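Local atomic coordinates of tumour necrosis factor receptor (Ectromelia virus, PDB entry 3ON9), a protein that probably blocks host immune defence by binding tumour necrosis factor and, through the SECRET domain described here, chemokines of the host. Residues S36-T41 and G117-N122; L62-F67 and D153-N158; Y126-N131 and S137-V142. All coordinates share one frame; numbering follows the deposited sequence.

In the fold
The three contacts sample both sheets of the SECRET domain, a beta-sandwich. Interaction 1 links strand 38-45 of the six-stranded sheet to the loop that precedes strand 122-130 of the five-stranded one. In the five-stranded sheet, interaction 2 covers strand 62-69 with the C-terminal tail and interaction 3 pairs strands 122-130 and 140-145. Interactions 1 and 2, with centres about 16 Å apart, touch in the core through I40 with S65 and F67, and their segments alternate along the chain. The centre of interaction 3 is about 24 Å from that of interaction 1, on the opposite side of the chain's centre, and about 18 Å from that of interaction 2; it is local in sequence, the others long-range.

Interaction 1. Residues S36-T41 and G117-N122; sequences SELTIT and GDCLSN
The contact between 36-41 and 117-122 is carried by L38, whose two methyl groups reach different residues of the opposite loop. Both meetings are apolar. CD2 of L38 lies 3.6 Å from SG of C119, and CD1 of the same leucine lies 4.0 Å from CD2 of L120. The two leucines approach at a slant, one branch of each doing the touching. In L38, CG stands opposite the carbonyl carbon (chi1 -82°), which carries the fork of the side chain toward the loop.

A covalent link fixes the sulfur side of this patch. SG of C119 is disulfide-bonded to C89 on strand 82-89, the neighbour of strand 38-45 in its sheet, and L38 also packs on C89. The leucine lies against both cysteines of the bridge. L120 continues the apolar surface toward M15 of strand 8-16.

Polar contacts hold the loop: the backbone of N122 pairs with Y16, and OG of S121 is within bonding distance of both the backbone O of Y16 and OD1 of N122. S121 and N122 form a classic beta bulge opposite Y16. The whole is a disulfide-pinned loop crossing between the two sheets of a beta-sandwich, here the SECRET domain.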
loop_
_atom_site.group_PDB
_atom_site.type_symbol
_atom_site.label_atom_id
_atom_site.label_comp_id
_atom_site.label_asym_id
_atom_site.label_seq_id
_atom_site.Cartn_x
_atom_site.Cartn_y
_atom_site.Cartn_z
ATOM N N SER A 36 4.232 9.631 -14.224
ATOM C CA SER A 36 4.844 10.946 -14.323
ATOM C C SER A 36 4.125 11.953 -13.434
ATOM O O SER A 36 4.551 13.101 -13.349
ATOM C CB SER A 36 4.821 11.444 -15.764
ATOM O OG SER A 36 3.495 11.482 -16.264
ATOM N N GLU A 37 3.031 11.541 -12.783
ATOM C CA GLU A 37 2.264 12.479 -11.944
ATOM C C GLU A 37 2.153 12.066 -10.470
ATOM O O GLU A 37 1.821 12.892 -9.617
ATOM C CB GLU A 37 0.863 12.718 -12.523
ATOM C CG GLU A 37 -0.043 11.512 -12.373
ATOM C CD GLU A 37 -1.438 11.721 -12.937
ATOM O OE1 GLU A 37 -1.788 12.850 -13.340
ATOM O OE2 GLU A 37 -2.180 10.726 -12.980
ATOM N N LEU A 38 2.430 10.798 -10.173
ATOM C CA LEU A 38 2.285 10.275 -8.811
ATOM C C LEU A 38 3.370 9.260 -8.515
ATOM O O LEU A 38 3.677 8.427 -9.361
ATOM C CB LEU A 38 0.917 9.586 -8.644
ATOM C CG LEU A 38 -0.277 10.496 -8.363
ATOM C CD1 LEU A 38 -1.586 9.830 -8.795
ATOM C CD2 LEU A 38 -0.321 10.885 -6.902
ATOM N N THR A 39 3.947 9.312 -7.313
ATOM C CA THR A 39 4.894 8.278 -6.902
ATOM C C THR A 39 4.434 7.721 -5.562
ATOM O O THR A 39 4.104 8.475 -4.646
ATOM C CB THR A 39 6.323 8.815 -6.746
ATOM O OG1 THR A 39 6.755 9.396 -7.985
ATOM C CG2 THR A 39 7.288 7.674 -6.365
ATOM N N ILE A 40 4.397 6.399 -5.472
ATOM C CA ILE A 40 4.083 5.731 -4.214
ATOM C C ILE A 40 5.354 5.043 -3.730
ATOM O O ILE A 40 5.919 4.206 -4.440
ATOM C CB ILE A 40 2.973 4.691 -4.380
ATOM C CG1 ILE A 40 1.732 5.325 -5.021
ATOM C CG2 ILE A 40 2.639 4.060 -3.021
ATOM C CD1 ILE A 40 0.696 4.309 -5.483
ATOM N N THR A 41 5.790 5.403 -2.525
ATOM C CA THR A 41 7.034 4.893 -1.942
ATOM C C THR A 41 6.744 4.129 -0.653
ATOM O O THR A 41 6.139 4.656 0.289
ATOM C CB THR A 41 8.031 6.039 -1.650
ATOM O OG1 THR A 41 8.297 6.757 -2.860
ATOM C CG2 THR A 41 9.346 5.500 -1.071
ATOM N N GLY A 117 0.760 16.896 -1.377
ATOM C CA GLY A 117 -0.030 17.525 -2.418
ATOM C C GLY A 117 -1.507 17.162 -2.356
ATOM O O GLY A 117 -1.915 16.270 -1.615
ATOM N N ASP A 118 -2.304 17.850 -3.161
ATOM C CA ASP A 118 -3.743 17.664 -3.147
ATOM C C ASP A 118 -4.287 17.254 -4.511
ATOM O O ASP A 118 -5.422 17.599 -4.865
ATOM C CB ASP A 118 -4.426 18.943 -2.658
ATOM C CG ASP A 118 -4.078 20.154 -3.503
ATOM O OD1 ASP A 118 -3.317 20.010 -4.488
ATOM O OD2 ASP A 118 -4.569 21.259 -3.182
ATOM N N CYS A 119 -3.497 16.491 -5.262
ATOM C CA CYS A 119 -3.871 16.099 -6.615
ATOM C C CYS A 119 -4.964 15.028 -6.642
ATOM O O CYS A 119 -5.593 14.806 -7.679
ATOM C CB CYS A 119 -2.646 15.625 -7.413
ATOM S SG CYS A 119 -1.843 14.108 -6.803
ATOM N N LEU A 120 -5.198 14.373 -5.507
ATOM C CA LEU A 120 -6.240 13.340 -5.460
ATOM C C LEU A 120 -7.508 13.802 -4.758
ATOM O O LEU A 120 -7.448 14.385 -3.679
ATOM C CB LEU A 120 -5.734 12.068 -4.774
ATOM C CG LEU A 120 -4.549 11.376 -5.455
ATOM C CD1 LEU A 120 -4.124 10.167 -4.630
ATOM C CD2 LEU A 120 -4.900 10.964 -6.876
ATOM N N SER A 121 -8.655 13.522 -5.373
ATOM C CA SER A 121 -9.944 13.756 -4.728
ATOM C C SER A 121 -10.309 12.590 -3.805
ATOM O O SER A 121 -11.024 12.778 -2.827
ATOM C CB SER A 121 -11.038 13.984 -5.776
ATOM O OG SER A 121 -11.305 12.816 -6.511
ATOM N N ASN A 122 -9.811 11.392 -4.110
ATOM C CA ASN A 122 -10.017 10.234 -3.239
ATOM C C ASN A 122 -8.732 9.435 -3.148
ATOM O O ASN A 122 -8.126 9.133 -4.167
ATOM C CB ASN A 122 -11.103 9.285 -3.780
ATOM C CG ASN A 122 -12.403 9.987 -4.127
ATOM O OD1 ASN A 122 -12.465 10.777 -5.071
ATOM N ND2 ASN A 122 -13.469 9.661 -3.390
#

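Interaction 2. Residues L62-F67 and D153-N158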
loop_
_atom_site.group_PDB
_atom_site.type_symbol
_atom_site.label_atom_id
_atom_site.label_comp_id
_atom_site.label_asym_id
_atom_site.label_seq_id
_atom_site.Cartn_x
_atom_site.Cartn_y
_atom_site.Cartn_z
ATOM N N LEU A 62 -9.761 5.944 -12.607
ATOM C CA LEU A 62 -9.720 5.242 -11.324
ATOM C C LEU A 62 -8.576 4.233 -11.308
ATOM O O LEU A 62 -8.497 3.376 -12.178
ATOM C CB LEU A 62 -11.037 4.499 -11.082
ATOM C CG LEU A 62 -11.115 3.584 -9.856
ATOM C CD1 LEU A 62 -11.028 4.413 -8.575
ATOM C CD2 LEU A 62 -12.411 2.784 -9.899
ATOM N N ALA A 63 -7.712 4.327 -10.305
ATOM C CA ALA A 63 -6.574 3.416 -10.202
ATOM C C ALA A 63 -6.636 2.545 -8.952
ATOM O O ALA A 63 -6.995 3.018 -7.877
ATOM C CB ALA A 63 -5.276 4.199 -10.211
ATOM N N THR A 64 -6.281 1.273 -9.109
ATOM C CA THR A 64 -5.949 0.442 -7.962
ATOM C C THR A 64 -4.479 0.068 -8.093
ATOM O O THR A 64 -3.997 -0.164 -9.189
ATOM C CB THR A 64 -6.841 -0.822 -7.846
ATOM O OG1 THR A 64 -6.536 -1.517 -6.626
ATOM C CG2 THR A 64 -6.633 -1.760 -9.024
ATOM N N SER A 65 -3.771 0.029 -6.975
ATOM C CA SER A 65 -2.342 -0.245 -6.995
ATOM C C SER A 65 -1.957 -0.915 -5.689
ATOM O O SER A 65 -2.730 -0.920 -4.743
ATOM C CB SER A 65 -1.546 1.053 -7.204
ATOM O OG SER A 65 -1.610 1.908 -6.069
ATOM N N GLY A 66 -0.766 -1.507 -5.629
ATOM C CA GLY A 66 -0.367 -2.103 -4.370
ATOM C C GLY A 66 0.955 -2.823 -4.435
ATOM O O GLY A 66 1.553 -2.942 -5.508
ATOM N N PHE A 67 1.410 -3.274 -3.267
ATOM C CA PHE A 67 2.609 -4.102 -3.131
ATOM C C PHE A 67 2.238 -5.284 -2.240
ATOM O O PHE A 67 1.413 -5.142 -1.344
ATOM C CB PHE A 67 3.739 -3.348 -2.428
ATOM C CG PHE A 67 4.051 -1.985 -2.990
ATOM C CD1 PHE A 67 5.184 -1.796 -3.776
ATOM C CD2 PHE A 67 3.257 -0.886 -2.679
ATOM C CE1 PHE A 67 5.503 -0.547 -4.277
ATOM C CE2 PHE A 67 3.560 0.369 -3.165
ATOM C CZ PHE A 67 4.690 0.541 -3.975
ATOM N N ASP A 153 -13.383 -3.001 -7.075
ATOM C CA ASP A 153 -13.619 -4.422 -7.289
ATOM C C ASP A 153 -13.446 -4.809 -8.752
ATOM O O ASP A 153 -13.878 -4.089 -9.657
ATOM C CB ASP A 153 -15.038 -4.812 -6.860
ATOM C CG ASP A 153 -15.225 -4.810 -5.354
ATOM O OD1 ASP A 153 -14.261 -4.521 -4.610
ATOM O OD2 ASP A 153 -16.358 -5.113 -4.916
ATOM N N HIS A 154 -12.836 -5.969 -8.965
ATOM C CA HIS A 154 -12.710 -6.566 -10.296
ATOM C C HIS A 154 -11.786 -5.821 -11.263
ATOM O O HIS A 154 -11.862 -6.043 -12.463
ATOM C CB HIS A 154 -14.083 -6.759 -10.941
ATOM C CG HIS A 154 -15.108 -7.351 -10.019
ATOM N ND1 HIS A 154 -14.924 -8.555 -9.377
ATOM C CD2 HIS A 154 -16.326 -6.900 -9.636
ATOM C CE1 HIS A 154 -15.984 -8.820 -8.631
ATOM N NE2 HIS A 154 -16.848 -7.833 -8.772
ATOM N N ILE A 155 -10.927 -4.943 -10.755
ATOM C CA ILE A 155 -9.844 -4.387 -11.575
ATOM C C ILE A 155 -8.628 -5.271 -11.301
ATOM O O ILE A 155 -8.203 -5.395 -10.158
ATOM C CB ILE A 155 -9.539 -2.909 -11.210
ATOM C CG1 ILE A 155 -10.782 -2.027 -11.381
ATOM C CG2 ILE A 155 -8.362 -2.359 -12.053
ATOM C CD1 ILE A 155 -10.562 -0.568 -10.962
ATOM N N PRO A 156 -8.076 -5.910 -12.347
ATOM C CA PRO A 156 -6.998 -6.891 -12.149
ATOM C C PRO A 156 -5.652 -6.244 -11.788
ATOM O O PRO A 156 -5.443 -5.065 -12.066
ATOM C CB PRO A 156 -6.887 -7.594 -13.504
ATOM C CG PRO A 156 -7.574 -6.731 -14.488
ATOM C CD PRO A 156 -8.418 -5.704 -13.763
ATOM N N PRO A 157 -4.747 -7.019 -11.174
ATOM C CA PRO A 157 -3.473 -6.492 -10.674
ATOM C C PRO A 157 -2.386 -6.483 -11.740
ATOM O O PRO A 157 -1.368 -7.170 -11.590
ATOM C CB PRO A 157 -3.101 -7.463 -9.550
ATOM C CG PRO A 157 -3.788 -8.752 -9.898
ATOM C CD PRO A 157 -4.947 -8.438 -10.825
ATOM N N ASN A 158 -2.609 -5.713 -12.798
ATOM C CA ASN A 158 -1.611 -5.585 -13.853
ATOM C C ASN A 158 -0.364 -4.906 -13.329
ATOM O O ASN A 158 -0.464 -3.878 -12.656
ATOM C CB ASN A 158 -2.152 -4.742 -14.999
ATOM C CG ASN A 158 -3.328 -5.380 -15.669
ATOM O OD1 ASN A 158 -3.175 -6.226 -16.563
ATOM N ND2 ASN A 158 -4.515 -4.984 -15.251
#
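I155 packs the C-terminal tail of the SECRET domain onto strand 62-69, which runs between strands 51-59 and 8-16 in the five-stranded sheet of the beta-sandwich. The tail, irregular at 153-158, is not another strand of that sheet: the backbones stay apart, the nearest pair of CA atoms, T64 and I155, being 7.2 Å from each other, and the two segments meet through side chains alone. L62 and T64 turn their CB atoms to the tail, while A63 and S65, the residues that follow each of them, turn theirs the other way. There S65 packs on I40 of the opposing sheet and its hydroxyl bonds to the backbone O of I13.

I155 divides its two branches between the pair. Its longer branch, extended at chi2 (177°), brings CD1 to within 4.0 Å of CD2 of L62, the two side chains meeting at an angle, methyl to methyl. L62 and T64 also touch V152, just upstream in the tail, so the apolar cover extends beyond I155, which leans on S57 of strand 51-59.

Beyond I155 the chain turns at P157, the centre of an inverse gamma turn, and P157 rests on Y55 of the edge strand 51-59. The amide ND2 of N158 bonds to the hydroxyl of S57.

T64 uses its two branches differently. Its OG1 stands opposite the backbone N (chi1 -175°) and bonds to OD1 of N14 on strand 8-16, leaving the methyl to face the tail, where CG2 of T64 sits 3.5 Å from CG2 of I155.

Interaction 3. Residues Y126-N131 and S137-V142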
loop_
_atom_site.group_PDB
_atom_site.type_symbol
_atom_site.label_atom_id
_atom_site.label_comp_id
_atom_site.label_asym_id
_atom_site.label_seq_id
_atom_site.Cartn_x
_atom_site.Cartn_y
_atom_site.Cartn_z
ATOM N N TYR A 126 -4.876 0.596 2.304
ATOM C CA TYR A 126 -5.027 -0.523 3.223
ATOM C C TYR A 126 -3.687 -1.201 3.422
ATOM O O TYR A 126 -3.017 -1.557 2.457
ATOM C CB TYR A 126 -6.037 -1.544 2.699
ATOM C CG TYR A 126 -7.355 -0.952 2.261
ATOM C CD1 TYR A 126 -8.409 -0.783 3.159
ATOM C CD2 TYR A 126 -7.547 -0.560 0.947
ATOM C CE1 TYR A 126 -9.620 -0.229 2.737
ATOM C CE2 TYR A 126 -8.748 -0.011 0.524
ATOM C CZ TYR A 126 -9.772 0.148 1.413
ATOM O OH TYR A 126 -10.959 0.693 0.950
ATOM N N ILE A 127 -3.305 -1.371 4.679
ATOM C CA ILE A 127 -2.121 -2.158 5.014
ATOM C C ILE A 127 -2.628 -3.348 5.814
ATOM O O ILE A 127 -3.206 -3.180 6.886
ATOM C CB ILE A 127 -1.132 -1.344 5.843
ATOM C CG1 ILE A 127 -0.709 -0.107 5.047
ATOM C CG2 ILE A 127 0.102 -2.210 6.188
ATOM C CD1 ILE A 127 0.075 0.906 5.841
ATOM N N VAL A 128 -2.423 -4.544 5.278
ATOM C CA VAL A 128 -3.082 -5.737 5.798
ATOM C C VAL A 128 -2.055 -6.791 6.157
ATOM O O VAL A 128 -1.285 -7.241 5.301
ATOM C CB VAL A 128 -4.067 -6.298 4.765
ATOM C CG1 VAL A 128 -4.774 -7.532 5.315
ATOM C CG2 VAL A 128 -5.088 -5.226 4.389
ATOM N N TYR A 129 -2.029 -7.158 7.430
ATOM C CA TYR A 129 -1.135 -8.190 7.911
ATOM C C TYR A 129 -1.946 -9.444 8.182
ATOM O O TYR A 129 -2.962 -9.400 8.899
ATOM C CB TYR A 129 -0.480 -7.741 9.207
ATOM C CG TYR A 129 0.198 -6.395 9.170
ATOM C CD1 TYR A 129 1.571 -6.300 8.997
ATOM C CD2 TYR A 129 -0.531 -5.209 9.329
ATOM C CE1 TYR A 129 2.201 -5.080 8.985
ATOM C CE2 TYR A 129 0.102 -3.976 9.319
ATOM C CZ TYR A 129 1.473 -3.923 9.150
ATOM O OH TYR A 129 2.128 -2.717 9.154
ATOM N N ALA A 130 -1.510 -10.564 7.618
ATOM C CA ALA A 130 -2.208 -11.825 7.810
ATOM C C ALA A 130 -1.274 -12.977 8.132
ATOM O O ALA A 130 -0.217 -13.118 7.523
ATOM C CB ALA A 130 -3.035 -12.169 6.570
ATOM N N ASN A 131 -1.678 -13.799 9.099
ATOM C CA ASN A 131 -1.099 -15.118 9.278
ATOM C C ASN A 131 -1.948 -16.071 8.462
ATOM O O ASN A 131 -3.091 -16.331 8.825
ATOM C CB ASN A 131 -1.155 -15.512 10.755
ATOM C CG ASN A 131 -0.540 -16.871 11.014
ATOM O OD1 ASN A 131 -0.168 -17.582 10.082
ATOM N ND2 ASN A 131 -0.427 -17.238 12.289
ATOM N N SER A 137 -10.849 -13.765 9.398
ATOM C CA SER A 137 -11.279 -12.635 10.215
ATOM C C SER A 137 -10.247 -12.195 11.261
ATOM O O SER A 137 -10.449 -11.190 11.944
ATOM C CB SER A 137 -12.654 -12.894 10.844
ATOM O OG SER A 137 -12.765 -14.223 11.298
ATOM N N ASP A 138 -9.139 -12.927 11.369
ATOM C CA ASP A 138 -8.066 -12.570 12.303
ATOM C C ASP A 138 -6.972 -11.687 11.694
ATOM O O ASP A 138 -6.002 -11.351 12.373
ATOM C CB ASP A 138 -7.428 -13.830 12.892
ATOM C CG ASP A 138 -8.260 -14.441 14.001
ATOM O OD1 ASP A 138 -9.244 -13.801 14.423
ATOM O OD2 ASP A 138 -7.920 -15.558 14.449
ATOM N N MET A 139 -7.111 -11.322 10.424
ATOM C CA MET A 139 -6.155 -10.399 9.803
ATOM C C MET A 139 -6.257 -9.016 10.462
ATOM O O MET A 139 -7.318 -8.645 10.956
ATOM C CB MET A 139 -6.433 -10.257 8.302
ATOM C CG MET A 139 -6.393 -11.543 7.500
ATOM S SD MET A 139 -6.400 -11.238 5.721
ATOM C CE MET A 139 -7.679 -9.992 5.583
ATOM N N ASP A 140 -5.162 -8.255 10.462
ATOM C CA ASP A 140 -5.205 -6.847 10.865
ATOM C C ASP A 140 -5.326 -6.016 9.591
ATOM O O ASP A 140 -4.500 -6.136 8.679
ATOM C CB ASP A 140 -3.921 -6.435 11.600
ATOM C CG ASP A 140 -3.888 -6.883 13.036
ATOM O OD1 ASP A 140 -4.958 -7.175 13.617
ATOM O OD2 ASP A 140 -2.772 -6.938 13.599
ATOM N N VAL A 141 -6.368 -5.197 9.520
ATOM C CA VAL A 141 -6.604 -4.325 8.381
ATOM C C VAL A 141 -6.485 -2.880 8.826
ATOM O O VAL A 141 -7.347 -2.378 9.563
ATOM C CB VAL A 141 -7.998 -4.550 7.767
ATOM C CG1 VAL A 141 -8.243 -3.555 6.633
ATOM C CG2 VAL A 141 -8.138 -5.977 7.271
ATOM N N VAL A 142 -5.421 -2.207 8.394
ATOM C CA VAL A 142 -5.232 -0.800 8.733
ATOM C C VAL A 142 -5.720 0.038 7.552
ATOM O O VAL A 142 -5.125 -0.006 6.468
ATOM C CB VAL A 142 -3.758 -0.468 9.037
ATOM C CG1 VAL A 142 -3.653 0.928 9.626
ATOM C CG2 VAL A 142 -3.152 -1.498 9.998
HETATM O O HOH W 1 -3.984 -13.143 10.597
#
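M139 wraps its side chain across A130 and V128 at the turn end of the beta hairpin made by strands 122-130 and 140-145. CB of M139 lies 3.6 Å from the backbone O of Y129. CG comes next, 3.5 Å from the methyl CB of A130, and SD stays over that same methyl. The chain then bends at chi3 (-45°), which carries CE away from A130 to CG1 of V128, 3.8 Å off. CG1 of V128 is shared, because CG2 of V141 approaches it on the same face of the sheet.

The backbones are antiparallel and held by two hydrogen-bonded pairs. I127 and V142 exchange bonds in both directions, N of I127 to O of V142 (2.9 Å) and N of V142 to O of I127, each nearly straight at 166°. Y129 and D140 form the second such pair, with N of Y129 to O of D140 at 3.0 Å and a more bent 152°. V128 and V141 lie between them as a non-hydrogen-bonded pair, and CA of V128 makes a CA-H...O contact with O of D140 (3.2 Å). Near the turn, a water accepts from N of N131 and gives a weak bond to O of D138.

On the other face, CG2 of V142 meets the ring edge of Y129 at CE2 (4.1 Å). The hydroxyl of Y129 bonds to E111, its ring stacks with H109 and meets F6 edge-to-face, and the carboxylate of D140 is held by H109 and the backbone N of L106 and M107. Strand 140-145 is one of the two outermost strands of its sheet within this chain; strand 8-16 flanks 122-130 on its other side, and I127 and Y129 pack onto strand 82-89 of the opposing sheet.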